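Local structure of actin-related protein 8 (Homo sapiens, 4FO0) at residues Gly167-Leu170 with Thr171-Leu174; Gly351-Lys354 with Leu355-Pro358; Trp571-Gln574 with Arg575-Gln578; Leu66-Pro69 with Glu70-Glu73. The protein binds ATP, shows only low basal ATPase activity, does not polymerise, and is a proposed core component of the INO80 chromatin-remodelling complex. All coordinates share one frame; numbering follows the deposited sequence.

Interaction 1: Gly167-Leu170 with Thr171-Leu174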
loop_
_atom_site.group_PDB
_atom_site.type_symbol
_atom_site.label_atom_id
_atom_site.label_comp_id
_atom_site.label_asym_id
_atom_site.label_seq_id
_atom_site.Cartn_x
_atom_site.Cartn_y
_atom_site.Cartn_z
ATOM N N GLY A 167 -11.887 -13.676 14.168
ATOM C CA GLY A 167 -11.504 -12.353 13.736
ATOM C C GLY A 167 -11.889 -12.093 12.300
ATOM O O GLY A 167 -11.670 -10.996 11.786
ATOM N N GLY A 168 -12.484 -13.096 11.663
ATOM C CA GLY A 168 -12.781 -13.027 10.242
ATOM C C GLY A 168 -14.190 -12.613 9.855
ATOM O O GLY A 168 -14.464 -12.369 8.680
ATOM N N SER A 169 -15.093 -12.545 10.825
ATOM C CA SER A 169 -16.433 -12.053 10.542
ATOM C C SER A 169 -16.411 -10.552 10.305
ATOM O O SER A 169 -15.483 -9.862 10.718
ATOM C CB SER A 169 -17.331 -12.310 11.734
ATOM O OG SER A 169 -16.902 -11.514 12.812
ATOM N N LEU A 170 -17.452 -10.034 9.671
ATOM C CA LEU A 170 -17.580 -8.593 9.535
ATOM C C LEU A 170 -17.549 -7.904 10.910
ATOM O O LEU A 170 -16.881 -6.887 11.081
ATOM C CB LEU A 170 -18.855 -8.233 8.791
ATOM C CG LEU A 170 -19.078 -6.737 8.568
ATOM C CD1 LEU A 170 -17.887 -6.102 7.880
ATOM C CD2 LEU A 170 -20.290 -6.579 7.719
ATOM N N THR A 171 -18.244 -8.461 11.897
ATOM C CA THR A 171 -18.303 -7.788 13.190
ATOM C C THR A 171 -16.960 -7.767 13.895
ATOM O O THR A 171 -16.616 -6.797 14.574
ATOM C CB THR A 171 -19.352 -8.397 14.128
ATOM O OG1 THR A 171 -19.018 -9.760 14.385
ATOM C CG2 THR A 171 -20.728 -8.317 13.497
ATOM N N ALA A 172 -16.199 -8.835 13.736
ATOM C CA ALA A 172 -14.907 -8.901 14.387
ATOM C C ALA A 172 -13.983 -7.892 13.743
ATOM O O ALA A 172 -13.203 -7.243 14.433
ATOM C CB ALA A 172 -14.322 -10.281 14.279
ATOM N N VAL A 173 -14.065 -7.776 12.419
ATOM C CA VAL A 173 -13.197 -6.864 11.686
ATOM C C VAL A 173 -13.472 -5.431 12.135
ATOM O O VAL A 173 -12.551 -4.648 12.362
ATOM C CB VAL A 173 -13.414 -6.942 10.161
ATOM C CG1 VAL A 173 -12.763 -5.745 9.481
ATOM C CG2 VAL A 173 -12.878 -8.238 9.609
ATOM N N LEU A 174 -14.750 -5.098 12.263
ATOM C CA LEU A 174 -15.145 -3.754 12.646
ATOM C C LEU A 174 -14.703 -3.439 14.071
ATOM O O LEU A 174 -14.300 -2.320 14.369
ATOM C CB LEU A 174 -16.652 -3.571 12.480
ATOM C CG LEU A 174 -17.076 -3.369 11.026
ATOM C CD1 LEU A 174 -18.566 -3.507 10.893
ATOM C CD2 LEU A 174 -16.645 -2.002 10.565
#

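Interaction 2: Gly351-Lys354 with Leu355-Pro358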
loop_
_atom_site.group_PDB
_atom_site.type_symbol
_atom_site.label_atom_id
_atom_site.label_comp_id
_atom_site.label_asym_id
_atom_site.label_seq_id
_atom_site.Cartn_x
_atom_site.Cartn_y
_atom_site.Cartn_z
ATOM N N GLY A 351 22.825 -9.580 -8.194
ATOM C CA GLY A 351 22.794 -9.132 -9.574
ATOM C C GLY A 351 21.467 -8.564 -10.040
ATOM O O GLY A 351 21.007 -7.511 -9.592
ATOM N N ASP A 352 20.838 -9.282 -10.952
ATOM C CA ASP A 352 19.708 -8.734 -11.681
ATOM C C ASP A 352 18.420 -8.854 -10.877
ATOM O O ASP A 352 17.462 -8.093 -11.069
ATOM C CB ASP A 352 19.604 -9.410 -13.049
ATOM C CG ASP A 352 20.874 -9.236 -13.882
ATOM O OD1 ASP A 352 21.447 -8.116 -13.898
ATOM O OD2 ASP A 352 21.308 -10.232 -14.505
ATOM N N GLU A 353 18.401 -9.807 -9.957
ATOM C CA GLU A 353 17.306 -9.889 -9.009
ATOM C C GLU A 353 16.857 -8.490 -8.502
ATOM O O GLU A 353 15.669 -8.237 -8.320
ATOM C CB GLU A 353 17.708 -10.806 -7.863
ATOM C CG GLU A 353 19.210 -10.868 -7.653
ATOM C CD GLU A 353 19.908 -11.921 -8.499
ATOM O OE1 GLU A 353 21.035 -11.648 -8.956
ATOM O OE2 GLU A 353 19.353 -13.030 -8.686
ATOM N N LYS A 354 17.797 -7.576 -8.307
ATOM C CA LYS A 354 17.446 -6.239 -7.821
ATOM C C LYS A 354 16.554 -5.477 -8.778
ATOM O O LYS A 354 15.841 -4.568 -8.358
ATOM C CB LYS A 354 18.693 -5.403 -7.524
ATOM C CG LYS A 354 19.531 -5.917 -6.366
ATOM C CD LYS A 354 20.739 -5.040 -6.156
ATOM C CE LYS A 354 21.744 -5.217 -7.269
ATOM N NZ LYS A 354 22.809 -4.204 -7.108
ATOM N N LEU A 355 16.616 -5.834 -10.062
ATOM C CA LEU A 355 15.816 -5.181 -11.101
ATOM C C LEU A 355 14.642 -6.044 -11.565
ATOM O O LEU A 355 13.572 -5.543 -11.838
ATOM C CB LEU A 355 16.687 -4.813 -12.296
ATOM C CG LEU A 355 15.985 -4.270 -13.544
ATOM C CD1 LEU A 355 15.382 -2.880 -13.308
ATOM C CD2 LEU A 355 16.992 -4.214 -14.660
ATOM N N GLN A 356 14.854 -7.350 -11.637
ATOM C CA GLN A 356 13.790 -8.271 -11.993
ATOM C C GLN A 356 12.556 -8.129 -11.105
ATOM O O GLN A 356 11.435 -8.019 -11.603
ATOM C CB GLN A 356 14.301 -9.707 -11.937
ATOM C CG GLN A 356 15.365 -10.016 -12.974
ATOM C CD GLN A 356 16.016 -11.356 -12.723
ATOM O OE1 GLN A 356 16.545 -11.603 -11.642
ATOM N NE2 GLN A 356 15.950 -12.238 -13.701
ATOM N N ALA A 357 12.762 -8.135 -9.791
ATOM C CA ALA A 357 11.654 -8.185 -8.847
ATOM C C ALA A 357 10.663 -7.013 -8.984
ATOM O O ALA A 357 9.459 -7.225 -9.064
ATOM C CB ALA A 357 12.184 -8.280 -7.435
ATOM N N PRO A 358 11.169 -5.774 -8.989
ATOM C CA PRO A 358 10.293 -4.603 -9.141
ATOM C C PRO A 358 9.564 -4.632 -10.473
ATOM O O PRO A 358 8.435 -4.158 -10.568
ATOM C CB PRO A 358 11.269 -3.416 -9.130
ATOM C CG PRO A 358 12.502 -3.939 -8.493
ATOM C CD PRO A 358 12.576 -5.413 -8.754
#

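Interaction 3: Trp571-Gln574 with Arg575-Gln578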
loop_
_atom_site.group_PDB
_atom_site.type_symbol
_atom_site.label_atom_id
_atom_site.label_comp_id
_atom_site.label_asym_id
_atom_site.label_seq_id
_atom_site.Cartn_x
_atom_site.Cartn_y
_atom_site.Cartn_z
ATOM N N TRP A 571 -20.684 17.329 4.948
ATOM C CA TRP A 571 -20.752 16.714 6.277
ATOM C C TRP A 571 -22.043 15.962 6.540
ATOM O O TRP A 571 -23.136 16.467 6.296
ATOM C CB TRP A 571 -20.517 17.746 7.383
ATOM C CG TRP A 571 -19.189 18.399 7.276
ATOM C CD1 TRP A 571 -18.932 19.651 6.818
ATOM C CD2 TRP A 571 -17.919 17.819 7.598
ATOM N NE1 TRP A 571 -17.578 19.899 6.849
ATOM C CE2 TRP A 571 -16.934 18.790 7.325
ATOM C CE3 TRP A 571 -17.520 16.576 8.091
ATOM C CZ2 TRP A 571 -15.575 18.555 7.526
ATOM C CZ3 TRP A 571 -16.172 16.348 8.296
ATOM C CH2 TRP A 571 -15.216 17.328 8.010
ATOM N N ILE A 572 -21.904 14.743 7.037
ATOM C CA ILE A 572 -23.048 13.995 7.513
ATOM C C ILE A 572 -22.918 13.919 9.011
ATOM O O ILE A 572 -21.880 13.500 9.521
ATOM C CB ILE A 572 -23.078 12.580 6.941
ATOM C CG1 ILE A 572 -23.229 12.624 5.418
ATOM C CG2 ILE A 572 -24.203 11.784 7.574
ATOM C CD1 ILE A 572 -23.158 11.260 4.759
ATOM N N TYR A 573 -23.966 14.328 9.719
ATOM C CA TYR A 573 -23.910 14.428 11.170
ATOM C C TYR A 573 -24.605 13.276 11.854
ATOM O O TYR A 573 -25.452 12.605 11.263
ATOM C CB TYR A 573 -24.468 15.779 11.642
ATOM C CG TYR A 573 -23.606 16.940 11.193
ATOM C CD1 TYR A 573 -22.484 17.318 11.931
ATOM C CD2 TYR A 573 -23.881 17.630 10.007
ATOM C CE1 TYR A 573 -21.663 18.371 11.517
ATOM C CE2 TYR A 573 -23.067 18.686 9.582
ATOM C CZ TYR A 573 -21.960 19.051 10.346
ATOM O OH TYR A 573 -21.142 20.087 9.949
ATOM N N GLN A 574 -24.229 13.054 13.110
ATOM C CA GLN A 574 -24.735 11.930 13.885
ATOM C C GLN A 574 -26.232 11.701 13.785
ATOM O O GLN A 574 -26.675 10.578 13.527
ATOM C CB GLN A 574 -24.381 12.100 15.348
ATOM C CG GLN A 574 -22.966 11.776 15.699
ATOM C CD GLN A 574 -22.847 11.367 17.153
ATOM O OE1 GLN A 574 -23.726 10.688 17.688
ATOM N NE2 GLN A 574 -21.767 11.784 17.806
ATOM N N ARG A 575 -27.018 12.750 14.011
ATOM C CA ARG A 575 -28.456 12.555 14.099
ATOM C C ARG A 575 -29.090 12.259 12.749
ATOM O O ARG A 575 -29.997 11.432 12.656
ATOM C CB ARG A 575 -29.157 13.710 14.813
ATOM C CG ARG A 575 -30.407 13.245 15.565
ATOM C CD ARG A 575 -30.914 14.293 16.538
ATOM N NE ARG A 575 -31.342 15.511 15.856
ATOM C CZ ARG A 575 -32.534 16.076 16.009
ATOM N NH1 ARG A 575 -33.428 15.536 16.829
ATOM N NH2 ARG A 575 -32.833 17.186 15.347
ATOM N N GLU A 576 -28.600 12.908 11.701
ATOM C CA GLU A 576 -29.051 12.566 10.354
ATOM C C GLU A 576 -28.752 11.096 10.056
ATOM O O GLU A 576 -29.512 10.414 9.368
ATOM C CB GLU A 576 -28.385 13.460 9.311
ATOM C CG GLU A 576 -28.367 14.939 9.689
ATOM C CD GLU A 576 -27.457 15.772 8.789
ATOM O OE1 GLU A 576 -27.797 16.941 8.513
ATOM O OE2 GLU A 576 -26.397 15.265 8.359
ATOM N N TRP A 577 -27.644 10.602 10.587
ATOM C CA TRP A 577 -27.285 9.223 10.382
ATOM C C TRP A 577 -28.173 8.306 11.159
ATOM O O TRP A 577 -28.769 7.371 10.598
ATOM C CB TRP A 577 -25.836 8.976 10.758
ATOM C CG TRP A 577 -25.414 7.571 10.443
ATOM C CD1 TRP A 577 -25.246 6.519 11.327
ATOM C CD2 TRP A 577 -25.128 7.009 9.125
ATOM N NE1 TRP A 577 -24.878 5.384 10.666
ATOM C CE2 TRP A 577 -24.788 5.609 9.344
ATOM C CE3 TRP A 577 -25.110 7.508 7.837
ATOM C CZ2 TRP A 577 -24.448 4.769 8.307
ATOM C CZ3 TRP A 577 -24.767 6.651 6.798
ATOM C CH2 TRP A 577 -24.446 5.313 7.030
ATOM N N GLN A 578 -28.272 8.546 12.459
ATOM C CA GLN A 578 -29.115 7.739 13.322
ATOM C C GLN A 578 -30.506 7.617 12.733
ATOM O O GLN A 578 -31.158 6.587 12.858
ATOM C CB GLN A 578 -29.198 8.369 14.706
ATOM C CG GLN A 578 -29.757 7.453 15.773
ATOM C CD GLN A 578 -29.342 7.874 17.166
ATOM O OE1 GLN A 578 -28.797 8.958 17.361
ATOM N NE2 GLN A 578 -29.597 7.015 18.143
#

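Interaction 4: Leu66-Pro69 with Glu70-Glu73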
loop_
_atom_site.group_PDB
_atom_site.type_symbol
_atom_site.label_atom_id
_atom_site.label_comp_id
_atom_site.label_asym_id
_atom_site.label_seq_id
_atom_site.Cartn_x
_atom_site.Cartn_y
_atom_site.Cartn_z
ATOM N N LEU A 66 -0.438 -19.399 -4.568
ATOM C CA LEU A 66 0.988 -19.390 -4.886
ATOM C C LEU A 66 1.539 -20.780 -5.189
ATOM O O LEU A 66 2.612 -20.905 -5.779
ATOM C CB LEU A 66 1.803 -18.764 -3.758
ATOM C CG LEU A 66 1.677 -17.258 -3.590
ATOM C CD1 LEU A 66 2.598 -16.822 -2.474
ATOM C CD2 LEU A 66 1.998 -16.530 -4.893
ATOM N N ASN A 67 0.816 -21.820 -4.776
ATOM C CA ASN A 67 1.306 -23.187 -4.948
ATOM C C ASN A 67 0.370 -24.119 -5.695
ATOM O O ASN A 67 0.346 -25.316 -5.433
ATOM C CB ASN A 67 1.689 -23.809 -3.605
ATOM C CG ASN A 67 2.898 -23.135 -2.980
ATOM O OD1 ASN A 67 4.002 -23.171 -3.537
ATOM N ND2 ASN A 67 2.697 -22.514 -1.815
ATOM N N LYS A 68 -0.405 -23.580 -6.626
ATOM C CA LYS A 68 -1.144 -24.432 -7.539
ATOM C C LYS A 68 -0.139 -25.186 -8.419
ATOM O O LYS A 68 1.035 -24.824 -8.476
ATOM C CB LYS A 68 -2.079 -23.594 -8.405
ATOM C CG LYS A 68 -3.078 -22.783 -7.638
ATOM C CD LYS A 68 -3.971 -23.664 -6.801
ATOM C CE LYS A 68 -5.159 -22.876 -6.273
ATOM N NZ LYS A 68 -6.216 -23.769 -5.724
ATOM N N PRO A 69 -0.594 -26.249 -9.097
ATOM C CA PRO A 69 0.256 -26.979 -10.046
ATOM C C PRO A 69 0.880 -26.073 -11.110
ATOM O O PRO A 69 2.027 -26.270 -11.524
ATOM C CB PRO A 69 -0.723 -27.951 -10.692
ATOM C CG PRO A 69 -1.729 -28.215 -9.605
ATOM C CD PRO A 69 -1.888 -26.920 -8.874
ATOM N N GLU A 70 0.136 -25.065 -11.539
ATOM C CA GLU A 70 0.619 -24.177 -12.592
ATOM C C GLU A 70 1.512 -23.054 -12.067
ATOM O O GLU A 70 2.183 -22.387 -12.847
ATOM C CB GLU A 70 -0.556 -23.585 -13.374
ATOM C CG GLU A 70 -1.554 -24.623 -13.893
ATOM C CD GLU A 70 -2.720 -24.899 -12.929
ATOM O OE1 GLU A 70 -2.542 -24.850 -11.686
ATOM O OE2 GLU A 70 -3.831 -25.172 -13.431
ATOM N N SER A 71 1.534 -22.853 -10.752
ATOM C CA SER A 71 2.181 -21.669 -10.187
ATOM C C SER A 71 3.630 -21.551 -10.583
ATOM O O SER A 71 4.112 -20.464 -10.888
ATOM C CB SER A 71 2.070 -21.640 -8.669
ATOM O OG SER A 71 0.760 -21.288 -8.275
ATOM N N ASN A 72 4.330 -22.671 -10.578
ATOM C CA ASN A 72 5.752 -22.624 -10.823
ATOM C C ASN A 72 6.075 -22.298 -12.272
ATOM O O ASN A 72 6.935 -21.462 -12.546
ATOM C CB ASN A 72 6.418 -23.920 -10.393
ATOM C CG ASN A 72 7.861 -23.719 -10.045
ATOM O OD1 ASN A 72 8.196 -23.461 -8.888
ATOM N ND2 ASN A 72 8.734 -23.795 -11.052
ATOM N N GLU A 73 5.373 -22.947 -13.197
ATOM C CA GLU A 73 5.530 -22.646 -14.614
ATOM C C GLU A 73 5.183 -21.197 -14.941
ATOM O O GLU A 73 5.926 -20.526 -15.656
ATOM C CB GLU A 73 4.674 -23.575 -15.462
ATOM C CG GLU A 73 4.604 -23.148 -16.916
ATOM C CD GLU A 73 4.451 -24.320 -17.870
ATOM O OE1 GLU A 73 3.866 -25.350 -17.457
ATOM O OE2 GLU A 73 4.926 -24.206 -19.029
HETATM O O HOH W 1 3.495 -24.759 -9.015
#

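Interaction 1: Gly167-Leu170 with Thr171-Leu174
Ser169 reaches forward along the chain to the backbone of Ala172 as the loop Gly167-Ser169 turns into a helix at Leu170. Its CB stands beside Thr171, 4.0 Å from Thr171 N. One bond further out, OG is tucked between the backbone N and the carbonyl carbon of its own residue (chi1 67°), a torsion that aims the oxygen at the first turn. There OG accepts from Ala172 N at 2.9 Å, with an N-H...O angle of 154°, and also touches Ala172 CB. This is a side-chain N-cap: Ser169 sits just before helix 170-187 of the actin fold and takes up an amide hydrogen that has no preceding helical carbonyl to bond to. Serine suits the place because its hydroxyl is short and close to the backbone. With an alanine here the hydroxyl would be gone, and Ala172 N would probably lose its capping acceptor, leaving the first turn less firmly held. The regular pattern then begins, Val173 N bonding to Ser169 O at 3.0 Å and Leu174 N to Leu170 O at 3.0 Å. On the loop side Gly167 CA packs 3.5 Å from Ala172 CB; the positive phi of Gly167 (86°) suits a residue without a side chain. Further round the helix, Leu170 CG meets Leu174 CD1 at 4.0 Å, and both leucines lean on helix 211-225, Leu170 on Gln212 and His213, Leu174 on Glu216 and Leu217.

Interaction 2: Gly351-Lys354 with Leu355-Pro358
The carbonyl of Asp352 turns into the first turn of a helix and takes two amides, Leu355 N at 2.6 Å from well above the carbonyl plane and Gln356 N at 2.8 Å in a nearly straight bond (171°). This is the opening of the short helix 353-359, which follows strand 343-350 in the actin fold, and Ala357 N continues the pattern with a longer bond to Glu353 O. Gln356 folds back over this start: its CG lies 3.4 Å from Asp352 O, and its OE1 comes to 3.1 Å from Glu353 N, at an angle too poor for a hydrogen bond. Its CG is anti to its own carbonyl carbon (chi1 -66°), which carries the chain back toward the N-terminal end of the helix, while NE2 is held by Asp83 OD1. An amide suits this buried spot because it can be polar without carrying a charge. Asp352 is likewise engaged beyond the turn: Arg97 forms a salt bridge with OD1, and Val100 N bonds to OD2. Glu353 bends sharply at chi2 (-87°) and brings OE1 round to accept from Gly351 N at 2.8 Å through its anti lone pair, tying the residue ahead of the turn to the helix. Lys354 NZ bonds to His332 NE2. Leu355 rests on Ile86, and Ala357, small enough to let a neighbouring helix approach, packs against Phe287 and Leu290. At Pro358 the pattern breaks: its N has no hydrogen to give, the helix kinks, and Pro358 CD sits 3.4 Å from Lys354 O.

Interaction 3: Trp571-Gln574 with Arg575-Gln578
The ring of Tyr573 and the carboxylate of Glu576 lie side by side with their planes 69° apart, Glu576 OE2 standing at the ring's edge, near its plane and 3.8 Å from Tyr573 CD2. The indole of Trp577 is approached obliquely by Ile572, whose CG2 is 4.4 Å from Trp577 CE3. Val218, Leu222 and Met223 of helix 211-225 and Leu585 of helix 583-588 also touch it, and its NE1 bonds to Asn219 OD1. Trp571 makes a cation-pi contact with Arg200. Strand 572-573, beside strand 229-234, passes here directly into helix 574-580, with Tyr573 as the N-cap residue. Three residues on, Glu576 caps back on it: CG lies anti to its own carbonyl carbon, the extended chain doubles back, and OE2 accepts from Tyr573 N at 2.9 Å, nearly straight (173°) but 42° out of the carboxylate plane. Tyr573 offers no side-chain acceptor in return, so no capping box is completed. The helical bonds follow: Trp577 N to Tyr573 O at 3.0 Å and Gln578 N to Gln574 O at 2.8 Å. Glutamate has the length to span the turn, and its OE2 also forms a salt bridge with Arg588 NH1. With a leucine here, Tyr573 N and Arg588 would probably both lose this partner. That arginine also binds Trp571 O; with its positive charge and the helix N terminus close by, the carboxylate is likely to stay ionised.

Interaction 4: Leu66-Pro69 with Glu70-Glu73
Glu70 curls back over Pro69 and Lys68 at the turn that opens helix 71-88 of the actin fold. A bend at chi2 (92°) lays its carboxylate alongside the proline ring, with Glu70 OE1 3.6 Å from Pro69 CD and 3.5 Å from Lys68 CB. Proline is at home in such an opening turn: its ring already restricts phi to a helical value, and no helical carbonyl precedes it to call for an N-H. Ser71 comes next and is the buried pivot of the turn. Its N bonds to Lys68 O at 3.1 Å, an i to i+3 turn bond that reaches the oxygen from high above the carbonyl plane. Its OG, anti to its own carbonyl carbon (chi1 -75°), swings back toward the loop and receives a weak bond from Lys68 N, 3.1 Å away at an N-H...O angle of only 123°. The stronger partner of Ser71 OG is Gly368 O, in a loop far along the sequence; Val370 of that loop also packs against Lys68, Glu70 and Ser71. Serine is small enough for this buried position, and its hydroxyl can donate to Gly368 O while accepting, weakly, from Lys68 N. Asn72 N lies too far from Lys68 O, at 4.5 Å, for the direct bond that a regular turn would make. A water fills that gap, donating to Lys68 O at 2.5 Å and accepting from Asn72 N at 2.7 Å.

Overall arrangement
From the N terminus, interaction 4 comes first, closing the loop that follows strand 38-47 and starting helix 71-88. Interaction 1 next ends the loop after strand 159-160 and starts helix 170-187. Interaction 2 turns the chain from strand 343-350 into helix 353-359, and interaction 3 leads from strand 572-573 into helix 574-580. All four are in series; none nests or crosses. Interactions 2 and 4 have centres about 21 Å apart and are linked through helix 71-88, which Leu355 and Gln356 touch. Interactions 1 and 3, centres about 24 Å apart, share helix 211-225. Interaction 2 lies across the chain's centre from both interactions 1 and 3.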